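Long-range contacts in amoebiasin-2 (Entamoeba histolytica, PDB 3M86), which inhibits cysteine proteases by wedging three loops into the substrate-binding site of its target enzymes: residues A[9-13]-A[103-107]; A[26-32]-A[70-76]; A[36-42]-A[86-92]. One frame throughout, in Å; residues are numbered along the deposited sequence.

From the N terminus, strand 6-9 leads into a turn, and residues 9-13 meet residues 103-107 near the C terminus, so interaction 1 closes a loop of 89 residues around nearly all the rest of the chain. Interactions 2 and 3 both nest inside it. Their segments alternate in the order 26-32, 36-42, 70-76, 86-92, so these two contacts cross; segment 36-42 starts within the BC loop. Interaction 2 joins neighbouring strands of one four-stranded sheet and interaction 3 neighbouring strands of the other, while interaction 1 bridges the sheets. They also touch directly: Leu30 packs on Trp40, and Leu104 N bonds to Leu88 O.

Interaction 1: A[9-13]-A[103-107]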
loop_
_atom_site.group_PDB
_atom_site.type_symbol
_atom_site.label_atom_id
_atom_site.label_comp_id
_atom_site.label_asym_id
_atom_site.label_seq_id
_atom_site.Cartn_x
_atom_site.Cartn_y
_atom_site.Cartn_z
ATOM N N LEU A 9 0.680 -3.542 6.201
ATOM C CA LEU A 9 -0.750 -3.346 5.979
ATOM C C LEU A 9 -1.155 -4.114 4.736
ATOM O O LEU A 9 -0.450 -4.085 3.729
ATOM C CB LEU A 9 -1.065 -1.872 5.792
ATOM C CG LEU A 9 -0.828 -0.987 7.013
ATOM C CD1 LEU A 9 -1.020 0.466 6.668
ATOM C CD2 LEU A 9 -1.779 -1.411 8.140
ATOM N N THR A 10 -2.289 -4.812 4.822
ATOM C CA THR A 10 -2.824 -5.544 3.683
ATOM C C THR A 10 -4.275 -5.151 3.432
ATOM O O THR A 10 -4.810 -4.266 4.091
ATOM C CB THR A 10 -2.764 -7.067 3.912
ATOM O OG1 THR A 10 -3.790 -7.458 4.839
ATOM C CG2 THR A 10 -1.396 -7.478 4.440
ATOM N N GLU A 11 -4.918 -5.821 2.486
ATOM C CA GLU A 11 -6.322 -5.563 2.194
ATOM C C GLU A 11 -7.163 -5.731 3.452
ATOM O O GLU A 11 -8.196 -5.081 3.619
ATOM C CB GLU A 11 -6.827 -6.548 1.129
ATOM C CG GLU A 11 -6.225 -6.360 -0.268
ATOM C CD GLU A 11 -4.935 -7.137 -0.501
ATOM O OE1 GLU A 11 -4.615 -7.383 -1.689
ATOM O OE2 GLU A 11 -4.235 -7.471 0.487
ATOM N N LYS A 12 -6.721 -6.617 4.330
ATOM C CA LYS A 12 -7.509 -6.962 5.510
ATOM C C LYS A 12 -7.570 -5.842 6.548
ATOM O O LYS A 12 -8.448 -5.856 7.422
ATOM C CB LYS A 12 -7.005 -8.270 6.114
ATOM C CG LYS A 12 -7.112 -9.441 5.129
ATOM C CD LYS A 12 -6.993 -10.788 5.821
ATOM C CE LYS A 12 -8.158 -11.019 6.756
ATOM N NZ LYS A 12 -8.059 -12.333 7.440
ATOM N N GLU A 13 -6.650 -4.884 6.451
ATOM C CA GLU A 13 -6.565 -3.763 7.395
ATOM C C GLU A 13 -7.265 -2.501 6.900
ATOM O O GLU A 13 -7.053 -1.417 7.417
ATOM C CB GLU A 13 -5.106 -3.454 7.749
ATOM C CG GLU A 13 -4.489 -4.469 8.691
ATOM C CD GLU A 13 -4.282 -5.822 8.042
ATOM O OE1 GLU A 13 -3.617 -5.878 6.985
ATOM O OE2 GLU A 13 -4.767 -6.835 8.592
ATOM N N SER A 103 -11.366 -0.283 -2.918
ATOM C CA SER A 103 -10.684 0.856 -2.334
ATOM C C SER A 103 -10.214 0.477 -0.946
ATOM O O SER A 103 -10.867 -0.306 -0.258
ATOM C CB SER A 103 -11.625 2.064 -2.256
ATOM O OG SER A 103 -12.045 2.453 -3.553
ATOM N N LEU A 104 -9.073 1.024 -0.537
ATOM C CA LEU A 104 -8.573 0.815 0.815
ATOM C C LEU A 104 -8.260 2.172 1.429
ATOM O O LEU A 104 -7.811 3.082 0.734
ATOM C CB LEU A 104 -7.312 -0.043 0.804
ATOM C CG LEU A 104 -7.420 -1.435 0.175
ATOM C CD1 LEU A 104 -6.022 -2.034 -0.011
ATOM C CD2 LEU A 104 -8.311 -2.361 1.005
ATOM N N THR A 105 -8.513 2.304 2.725
ATOM C CA THR A 105 -8.211 3.535 3.439
ATOM C C THR A 105 -7.495 3.186 4.734
ATOM O O THR A 105 -7.919 2.290 5.463
ATOM C CB THR A 105 -9.496 4.326 3.771
ATOM O OG1 THR A 105 -10.220 4.600 2.561
ATOM C CG2 THR A 105 -9.148 5.637 4.451
ATOM N N TYR A 106 -6.395 3.877 5.012
ATOM C CA TYR A 106 -5.707 3.708 6.279
ATOM C C TYR A 106 -5.460 5.076 6.929
ATOM O O TYR A 106 -5.133 6.041 6.252
ATOM C CB TYR A 106 -4.351 3.031 6.095
ATOM C CG TYR A 106 -4.325 1.756 5.288
ATOM C CD1 TYR A 106 -4.943 0.599 5.746
ATOM C CD2 TYR A 106 -3.623 1.698 4.094
ATOM C CE1 TYR A 106 -4.889 -0.582 5.010
ATOM C CE2 TYR A 106 -3.569 0.526 3.353
ATOM C CZ TYR A 106 -4.190 -0.601 3.819
ATOM O OH TYR A 106 -4.117 -1.762 3.094
ATOM N N SER A 107 -5.610 5.143 8.243
ATOM C CA SER A 107 -5.282 6.343 8.993
ATOM C C SER A 107 -3.979 6.078 9.728
ATOM O O SER A 107 -3.849 5.079 10.429
ATOM C CB SER A 107 -6.389 6.654 9.998
ATOM O OG SER A 107 -7.615 6.875 9.331
#
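Tyr106 reaches from strand 102-110 to the turn after strand 6-9, and its phenol OH donates a hydrogen bond to Thr10 O at 2.8 Å. The approach is not along a lone pair: the C=O...OH angle is 110° and the phenol oxygen stands well above the carbonyl plane. Leu9 covers one face of the ring, with CD1 3.9 Å from the Tyr106 ring centroid and 14° off the ring normal, a CH-pi contact displaced toward the CG side. CB of Tyr106 leaves the strand toward the turn, and with CG beside the backbone N (chi1 -51°) the side chain slides past Leu9, which runs in the opposite direction. Glu13 O lies at the ring edge, 3.3 Å from Tyr106 CE1. Two residues earlier on the strand, Leu104 sets its CD2 methyl 3.8 Å from Glu11 O.

Strand 6-9 belongs to the sheet that contains strand 25-32, whereas 102-110 lies in the other, so the contact spans the two sheets of the I42 (chagasin family) beta fold; Leu30 of the first sheet packs against both Leu104 and Tyr106.

The acceptor is itself fixed by the short 3-10 turn. Thr10 O also receives Glu13 N at 3.1 Å, from the face of the carbonyl plane opposite to the phenol, so two donors grip one oxygen. Thr10 OG1 accepts from Lys12 N at 3.1 Å, an ST turn. The Glu13 side chain bends at chi2 and folds back over the turn, bringing OE1 to Thr10 N at 2.8 Å and, on the syn side, to Thr10 OG1. Two donors on one carboxylate oxygen would tend to stabilise its negative charge. Farther out, Glu11 OE1 accepts from Arg31 N, and Leu9, the last residue of strand 6-9, makes backbone bonds to Lys27 and Gln29 of strand 25-32.

Interaction 2: A[26-32]-A[70-76]; sequences IKIQLRT and SIREIQL
Glu73 OE2 is gripped by Gln29 NE2 at 2.7 Å and by a water at 2.7 Å that also accepts from Lys27 NZ. Gln29 uses the anti lone pair of OE2, and its amide lies only 18° from the carboxylate plane, so the two flat groups run side by side and almost coplanar. The Glu73 chain holds CG anti to the backbone N (chi1 177°) and stays extended beyond it, which carries the carboxylate across to Gln29. The other oxygen, OE1, takes Gln75 NE2 at 2.8 Å from above the carboxylate plane. Lys27 NZ is 4.5 Å from Glu73 OE2, too far for a salt bridge, though its charge probably favours the ionised acid. Instead the lysine lies alongside Gln75, with CE 3.4 Å from Gln75 CD. Farther along this face, Ile71 CD1 sits 4.0 Å above the centre of the Arg31 guanidinium.

The opposite face is apolar over most of its length: Ile26 lies beside Leu76 and Ile28 beside Ile74, and Ile28 and Ile74 also touch Ile42 of the other sheet. Thr32 and Ser70 lie at its end, and the Arg72 guanidinium is carried away to a salt bridge with Asp54 and a hydrogen bond to Trp40 O.

Eight backbone hydrogen bonds link the strands, among them Arg72 N to Leu30 O at 2.7 Å. Hydrogen-bonded pairs, such as Ile28 with Ile74, alternate with non-hydrogen-bonded ones, such as Gln29 with Glu73: a regular antiparallel pair, with one largely polar face and one core-facing side, as expected in a two-sheet beta sandwich.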
loop_
_atom_site.group_PDB
_atom_site.type_symbol
_atom_site.label_atom_id
_atom_site.label_comp_id
_atom_site.label_asym_id
_atom_site.label_seq_id
_atom_site.Cartn_x
_atom_site.Cartn_y
_atom_site.Cartn_z
ATOM N N ILE A 26 6.178 1.990 6.971
ATOM C CA ILE A 26 4.935 1.315 6.604
ATOM C C ILE A 26 5.181 0.521 5.339
ATOM O O ILE A 26 5.763 1.037 4.386
ATOM C CB ILE A 26 3.820 2.323 6.347
ATOM C CG1 ILE A 26 3.459 3.041 7.644
ATOM C CG2 ILE A 26 2.568 1.627 5.764
ATOM C CD1 ILE A 26 2.626 4.266 7.436
ATOM N N LYS A 27 4.768 -0.742 5.350
ATOM C CA LYS A 27 4.850 -1.584 4.152
ATOM C C LYS A 27 3.460 -2.070 3.811
ATOM O O LYS A 27 2.897 -2.891 4.525
ATOM C CB LYS A 27 5.788 -2.788 4.348
ATOM C CG LYS A 27 7.286 -2.484 4.367
ATOM C CD LYS A 27 8.100 -3.784 4.215
ATOM C CE LYS A 27 9.594 -3.536 4.369
ATOM N NZ LYS A 27 10.391 -4.799 4.330
ATOM N N ILE A 28 2.912 -1.549 2.716
ATOM C CA ILE A 28 1.600 -1.946 2.231
ATOM C C ILE A 28 1.840 -3.069 1.236
ATOM O O ILE A 28 2.538 -2.879 0.238
ATOM C CB ILE A 28 0.911 -0.767 1.551
ATOM C CG1 ILE A 28 0.719 0.363 2.577
ATOM C CG2 ILE A 28 -0.433 -1.201 0.935
ATOM C CD1 ILE A 28 0.396 1.707 1.959
ATOM N N GLN A 29 1.274 -4.235 1.519
ATOM C CA GLN A 29 1.510 -5.430 0.717
ATOM C C GLN A 29 0.164 -5.951 0.234
ATOM O O GLN A 29 -0.657 -6.393 1.041
ATOM C CB GLN A 29 2.228 -6.495 1.551
ATOM C CG GLN A 29 3.656 -6.080 1.914
ATOM C CD GLN A 29 4.439 -7.190 2.605
ATOM O OE1 GLN A 29 3.865 -8.162 3.094
ATOM N NE2 GLN A 29 5.759 -7.040 2.650
ATOM N N LEU A 30 -0.056 -5.849 -1.074
ATOM C CA LEU A 30 -1.362 -6.134 -1.665
ATOM C C LEU A 30 -1.198 -7.112 -2.807
ATOM O O LEU A 30 -0.160 -7.149 -3.456
ATOM C CB LEU A 30 -1.980 -4.839 -2.213
ATOM C CG LEU A 30 -2.062 -3.687 -1.205
ATOM C CD1 LEU A 30 -2.552 -2.425 -1.907
ATOM C CD2 LEU A 30 -2.980 -4.059 -0.040
ATOM N N ARG A 31 -2.230 -7.901 -3.079
ATOM C CA ARG A 31 -2.188 -8.743 -4.266
ATOM C C ARG A 31 -2.723 -7.967 -5.465
ATOM O O ARG A 31 -3.574 -7.085 -5.348
ATOM C CB ARG A 31 -2.966 -10.056 -4.084
ATOM C CG ARG A 31 -2.414 -11.001 -2.995
ATOM C CD ARG A 31 -0.892 -11.073 -2.959
ATOM N NE ARG A 31 -0.402 -12.126 -2.062
ATOM C CZ ARG A 31 0.077 -11.929 -0.833
ATOM N NH1 ARG A 31 0.149 -10.708 -0.310
ATOM N NH2 ARG A 31 0.497 -12.966 -0.123
ATOM N N THR A 32 -2.225 -8.323 -6.634
ATOM C CA THR A 32 -2.567 -7.601 -7.846
ATOM C C THR A 32 -2.440 -8.534 -9.043
ATOM O O THR A 32 -1.755 -9.553 -8.966
ATOM C CB THR A 32 -1.680 -6.331 -7.996
ATOM O OG1 THR A 32 -2.075 -5.604 -9.161
ATOM C CG2 THR A 32 -0.205 -6.710 -8.120
ATOM N N SER A 70 0.237 -11.444 -8.464
ATOM C CA SER A 70 1.470 -10.746 -8.153
ATOM C C SER A 70 1.277 -10.022 -6.833
ATOM O O SER A 70 0.153 -9.926 -6.310
ATOM C CB SER A 70 1.834 -9.774 -9.269
ATOM O OG SER A 70 2.042 -10.487 -10.483
ATOM N N ILE A 71 2.380 -9.526 -6.298
ATOM C CA ILE A 71 2.363 -8.771 -5.063
ATOM C C ILE A 71 2.857 -7.365 -5.315
ATOM O O ILE A 71 3.927 -7.174 -5.902
ATOM C CB ILE A 71 3.265 -9.429 -4.008
ATOM C CG1 ILE A 71 2.766 -10.850 -3.723
ATOM C CG2 ILE A 71 3.306 -8.584 -2.748
ATOM C CD1 ILE A 71 3.591 -11.577 -2.681
ATOM N N ARG A 72 2.072 -6.389 -4.866
ATOM C CA ARG A 72 2.478 -4.982 -4.887
ATOM C C ARG A 72 2.908 -4.590 -3.492
ATOM O O ARG A 72 2.185 -4.821 -2.533
ATOM C CB ARG A 72 1.308 -4.108 -5.319
ATOM C CG ARG A 72 1.606 -2.614 -5.302
ATOM C CD ARG A 72 2.492 -2.202 -6.462
ATOM N NE ARG A 72 2.743 -0.751 -6.498
ATOM C CZ ARG A 72 1.902 0.150 -7.007
ATOM N NH1 ARG A 72 0.738 -0.234 -7.534
ATOM N NH2 ARG A 72 2.225 1.444 -6.989
ATOM N N GLU A 73 4.093 -4.015 -3.361
ATOM C CA GLU A 73 4.544 -3.622 -2.047
ATOM C C GLU A 73 5.013 -2.187 -2.116
ATOM O O GLU A 73 5.897 -1.852 -2.903
ATOM C CB GLU A 73 5.682 -4.510 -1.556
ATOM C CG GLU A 73 6.173 -4.030 -0.207
ATOM C CD GLU A 73 7.471 -4.664 0.208
ATOM O OE1 GLU A 73 8.529 -4.260 -0.324
ATOM O OE2 GLU A 73 7.432 -5.559 1.075
ATOM N N ILE A 74 4.397 -1.342 -1.300
ATOM C CA ILE A 74 4.727 0.074 -1.277
ATOM C C ILE A 74 5.232 0.387 0.118
ATOM O O ILE A 74 4.536 0.143 1.100
ATOM C CB ILE A 74 3.493 0.947 -1.557
ATOM C CG1 ILE A 74 2.935 0.636 -2.952
ATOM C CG2 ILE A 74 3.861 2.418 -1.452
ATOM C CD1 ILE A 74 1.504 1.092 -3.162
ATOM N N GLN A 75 6.453 0.897 0.209
ATOM C CA GLN A 75 7.012 1.225 1.513
ATOM C C GLN A 75 7.081 2.729 1.688
ATOM O O GLN A 75 7.599 3.438 0.813
ATOM C CB GLN A 75 8.404 0.629 1.669
ATOM C CG GLN A 75 8.458 -0.869 1.471
ATOM C CD GLN A 75 9.858 -1.399 1.710
ATOM O OE1 GLN A 75 10.632 -0.811 2.469
ATOM N NE2 GLN A 75 10.195 -2.498 1.062
ATOM N N LEU A 76 6.563 3.218 2.817
ATOM C CA LEU A 76 6.535 4.654 3.087
ATOM C C LEU A 76 7.290 4.986 4.362
ATOM O O LEU A 76 7.131 4.314 5.386
ATOM C CB LEU A 76 5.099 5.145 3.270
ATOM C CG LEU A 76 4.166 4.929 2.081
ATOM C CD1 LEU A 76 2.739 5.289 2.475
ATOM C CD2 LEU A 76 4.656 5.774 0.919
HETATM O O HOH W 1 9.911 -6.258 1.750
#

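Interaction 3: A[36-42]-A[86-92]; sequences TGYAWNI and IKLGYSR
With chi1 of -170°, Tyr90 sets its CG anti to the backbone N, which throws the ring toward its carbonyl side, while Tyr38 has CG beside its own N (chi1 -77°); the two side chains cross at about a right angle, and Tyr38 CB sits over the Tyr90 ring face near the rim, 3.4 Å from CZ. Tyr38, Trp40 and Tyr90 form an aromatic cluster where the BC loop, part of the protease-blocking wedge, enters an antiparallel strand pair at the edge of its sheet. The tyrosine rings are nearly parallel but slid apart, so they barely overlap. The indole of Trp40 meets the Tyr90 ring obliquely, on the side away from Tyr38 CB; Tyr90 CB makes a CH-pi contact 3.7 Å from the centroid of the six-membered ring, near its normal, and the indole NE1 is bonded to Arg31 O.

The strands are joined by four backbone hydrogen bonds, with Ala39–Ser91 and Asn41–Gly89 as the hydrogen-bonded pairs; Asn41 N to Gly89 O is 2.7 Å. Beyond the aromatic rings along the strands the apolar side continues, Ile42 CB meeting Leu88 CD1 at 3.6 Å and Ile42 CD1 meeting Ile86 CG2.

At the loop end a water connects Thr36 OG1 with Tyr90 OH, and both oxygens also bond to Asn33 of the BC loop, to its O and N respectively. Arg92 runs extended over one face of the Tyr38 ring, CG over the ring centre at 3.7 Å from the centroid, and its guanidinium is turned 36° from the ring. Side-on, Arg92 grips Thr36 O with two nitrogens lying in one plane with the acceptor, NE at 2.9 Å and NH2 at 3.0 Å.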
loop_
_atom_site.group_PDB
_atom_site.type_symbol
_atom_site.label_atom_id
_atom_site.label_comp_id
_atom_site.label_asym_id
_atom_site.label_seq_id
_atom_site.Cartn_x
_atom_site.Cartn_y
_atom_site.Cartn_z
ATOM N N THR A 36 -4.373 -8.055 -16.260
ATOM C CA THR A 36 -5.720 -7.538 -16.489
ATOM C C THR A 36 -5.740 -6.039 -16.752
ATOM O O THR A 36 -6.780 -5.463 -17.068
ATOM C CB THR A 36 -6.616 -7.805 -15.270
ATOM O OG1 THR A 36 -6.108 -7.087 -14.134
ATOM C CG2 THR A 36 -6.637 -9.271 -14.953
ATOM N N GLY A 37 -4.593 -5.394 -16.603
ATOM C CA GLY A 37 -4.543 -3.958 -16.783
ATOM C C GLY A 37 -4.862 -3.167 -15.530
ATOM O O GLY A 37 -4.737 -1.942 -15.539
ATOM N N TYR A 38 -5.277 -3.846 -14.460
ATOM C CA TYR A 38 -5.521 -3.165 -13.183
ATOM C C TYR A 38 -4.228 -2.928 -12.424
ATOM O O TYR A 38 -3.264 -3.687 -12.559
ATOM C CB TYR A 38 -6.479 -3.956 -12.281
ATOM C CG TYR A 38 -7.922 -3.844 -12.704
ATOM C CD1 TYR A 38 -8.725 -2.818 -12.226
ATOM C CD2 TYR A 38 -8.479 -4.757 -13.594
ATOM C CE1 TYR A 38 -10.046 -2.707 -12.620
ATOM C CE2 TYR A 38 -9.793 -4.652 -13.992
ATOM C CZ TYR A 38 -10.570 -3.627 -13.504
ATOM O OH TYR A 38 -11.882 -3.532 -13.909
ATOM N N ALA A 39 -4.216 -1.870 -11.623
ATOM C CA ALA A 39 -3.102 -1.621 -10.712
ATOM C C ALA A 39 -3.599 -0.813 -9.528
ATOM O O ALA A 39 -4.611 -0.119 -9.623
ATOM C CB ALA A 39 -1.974 -0.884 -11.418
ATOM N N TRP A 40 -2.893 -0.916 -8.407
ATOM C CA TRP A 40 -3.222 -0.117 -7.244
ATOM C C TRP A 40 -2.652 1.269 -7.439
ATOM O O TRP A 40 -1.518 1.423 -7.889
ATOM C CB TRP A 40 -2.630 -0.737 -5.980
ATOM C CG TRP A 40 -3.318 -2.008 -5.571
ATOM C CD1 TRP A 40 -2.901 -3.289 -5.810
ATOM C CD2 TRP A 40 -4.530 -2.108 -4.845
ATOM N NE1 TRP A 40 -3.791 -4.182 -5.274
ATOM C CE2 TRP A 40 -4.805 -3.486 -4.668
ATOM C CE3 TRP A 40 -5.416 -1.167 -4.313
ATOM C CZ2 TRP A 40 -5.926 -3.944 -3.985
ATOM C CZ3 TRP A 40 -6.529 -1.622 -3.621
ATOM C CH2 TRP A 40 -6.777 -2.998 -3.466
ATOM N N ASN A 41 -3.459 2.279 -7.136
ATOM C CA ASN A 41 -2.985 3.656 -7.173
ATOM C C ASN A 41 -3.023 4.154 -5.746
ATOM O O ASN A 41 -4.013 3.940 -5.048
ATOM C CB ASN A 41 -3.917 4.497 -8.047
ATOM C CG ASN A 41 -3.375 5.885 -8.314
ATOM O OD1 ASN A 41 -2.238 6.045 -8.757
ATOM N ND2 ASN A 41 -4.196 6.897 -8.062
ATOM N N ILE A 42 -1.953 4.797 -5.298
ATOM C CA ILE A 42 -1.904 5.285 -3.924
ATOM C C ILE A 42 -1.954 6.810 -3.835
ATOM O O ILE A 42 -1.341 7.525 -4.640
ATOM C CB ILE A 42 -0.661 4.746 -3.187
ATOM C CG1 ILE A 42 -0.722 5.087 -1.700
ATOM C CG2 ILE A 42 0.632 5.285 -3.823
ATOM C CD1 ILE A 42 0.355 4.416 -0.874
ATOM N N ILE A 86 -4.043 7.499 4.112
ATOM C CA ILE A 86 -3.512 6.887 2.896
ATOM C C ILE A 86 -4.693 6.197 2.218
ATOM O O ILE A 86 -5.425 5.447 2.867
ATOM C CB ILE A 86 -2.427 5.837 3.220
ATOM C CG1 ILE A 86 -1.254 6.468 3.980
ATOM C CG2 ILE A 86 -1.926 5.132 1.930
ATOM C CD1 ILE A 86 -0.301 5.432 4.578
ATOM N N LYS A 87 -4.902 6.472 0.934
ATOM C CA LYS A 87 -5.982 5.822 0.196
ATOM C C LYS A 87 -5.430 5.070 -1.006
ATOM O O LYS A 87 -4.558 5.576 -1.711
ATOM C CB LYS A 87 -7.003 6.851 -0.285
ATOM C CG LYS A 87 -7.839 7.491 0.816
ATOM C CD LYS A 87 -8.751 8.568 0.242
ATOM C CE LYS A 87 -9.574 9.243 1.330
ATOM N NZ LYS A 87 -10.408 10.355 0.789
ATOM N N LEU A 88 -5.931 3.859 -1.230
ATOM C CA LEU A 88 -5.531 3.076 -2.406
ATOM C C LEU A 88 -6.774 2.722 -3.210
ATOM O O LEU A 88 -7.827 2.441 -2.641
ATOM C CB LEU A 88 -4.875 1.757 -1.992
ATOM C CG LEU A 88 -3.543 1.529 -1.256
ATOM C CD1 LEU A 88 -2.316 1.697 -2.151
ATOM C CD2 LEU A 88 -3.433 2.313 0.034
ATOM N N GLY A 89 -6.644 2.716 -4.528
ATOM C CA GLY A 89 -7.719 2.249 -5.384
ATOM C C GLY A 89 -7.162 1.268 -6.391
ATOM O O GLY A 89 -6.081 1.478 -6.924
ATOM N N TYR A 90 -7.890 0.182 -6.634
ATOM C CA TYR A 90 -7.477 -0.783 -7.640
ATOM C C TYR A 90 -8.291 -0.496 -8.881
ATOM O O TYR A 90 -9.500 -0.722 -8.898
ATOM C CB TYR A 90 -7.777 -2.179 -7.132
ATOM C CG TYR A 90 -7.202 -3.329 -7.930
ATOM C CD1 TYR A 90 -5.831 -3.561 -7.986
ATOM C CD2 TYR A 90 -8.046 -4.215 -8.584
ATOM C CE1 TYR A 90 -5.318 -4.643 -8.701
ATOM C CE2 TYR A 90 -7.542 -5.295 -9.283
ATOM C CZ TYR A 90 -6.189 -5.510 -9.326
ATOM O OH TYR A 90 -5.721 -6.592 -10.036
ATOM N N SER A 91 -7.636 0.015 -9.917
ATOM C CA SER A 91 -8.347 0.457 -11.114
ATOM C C SER A 91 -7.528 0.317 -12.389
ATOM O O SER A 91 -6.343 -0.006 -12.345
ATOM C CB SER A 91 -8.755 1.917 -10.959
ATOM O OG SER A 91 -7.621 2.748 -11.102
ATOM N N ARG A 92 -8.173 0.576 -13.526
ATOM C CA ARG A 92 -7.496 0.611 -14.823
ATOM C C ARG A 92 -7.207 2.053 -15.218
ATOM O O ARG A 92 -8.119 2.869 -15.290
ATOM C CB ARG A 92 -8.353 -0.028 -15.914
ATOM C CG ARG A 92 -8.374 -1.533 -15.900
ATOM C CD ARG A 92 -8.975 -2.060 -17.177
ATOM N NE ARG A 92 -8.901 -3.512 -17.242
ATOM C CZ ARG A 92 -9.952 -4.311 -17.371
ATOM N NH1 ARG A 92 -11.173 -3.799 -17.462
ATOM N NH2 ARG A 92 -9.780 -5.625 -17.412
HETATM O O HOH W 2 -7.517 -7.683 -11.624
#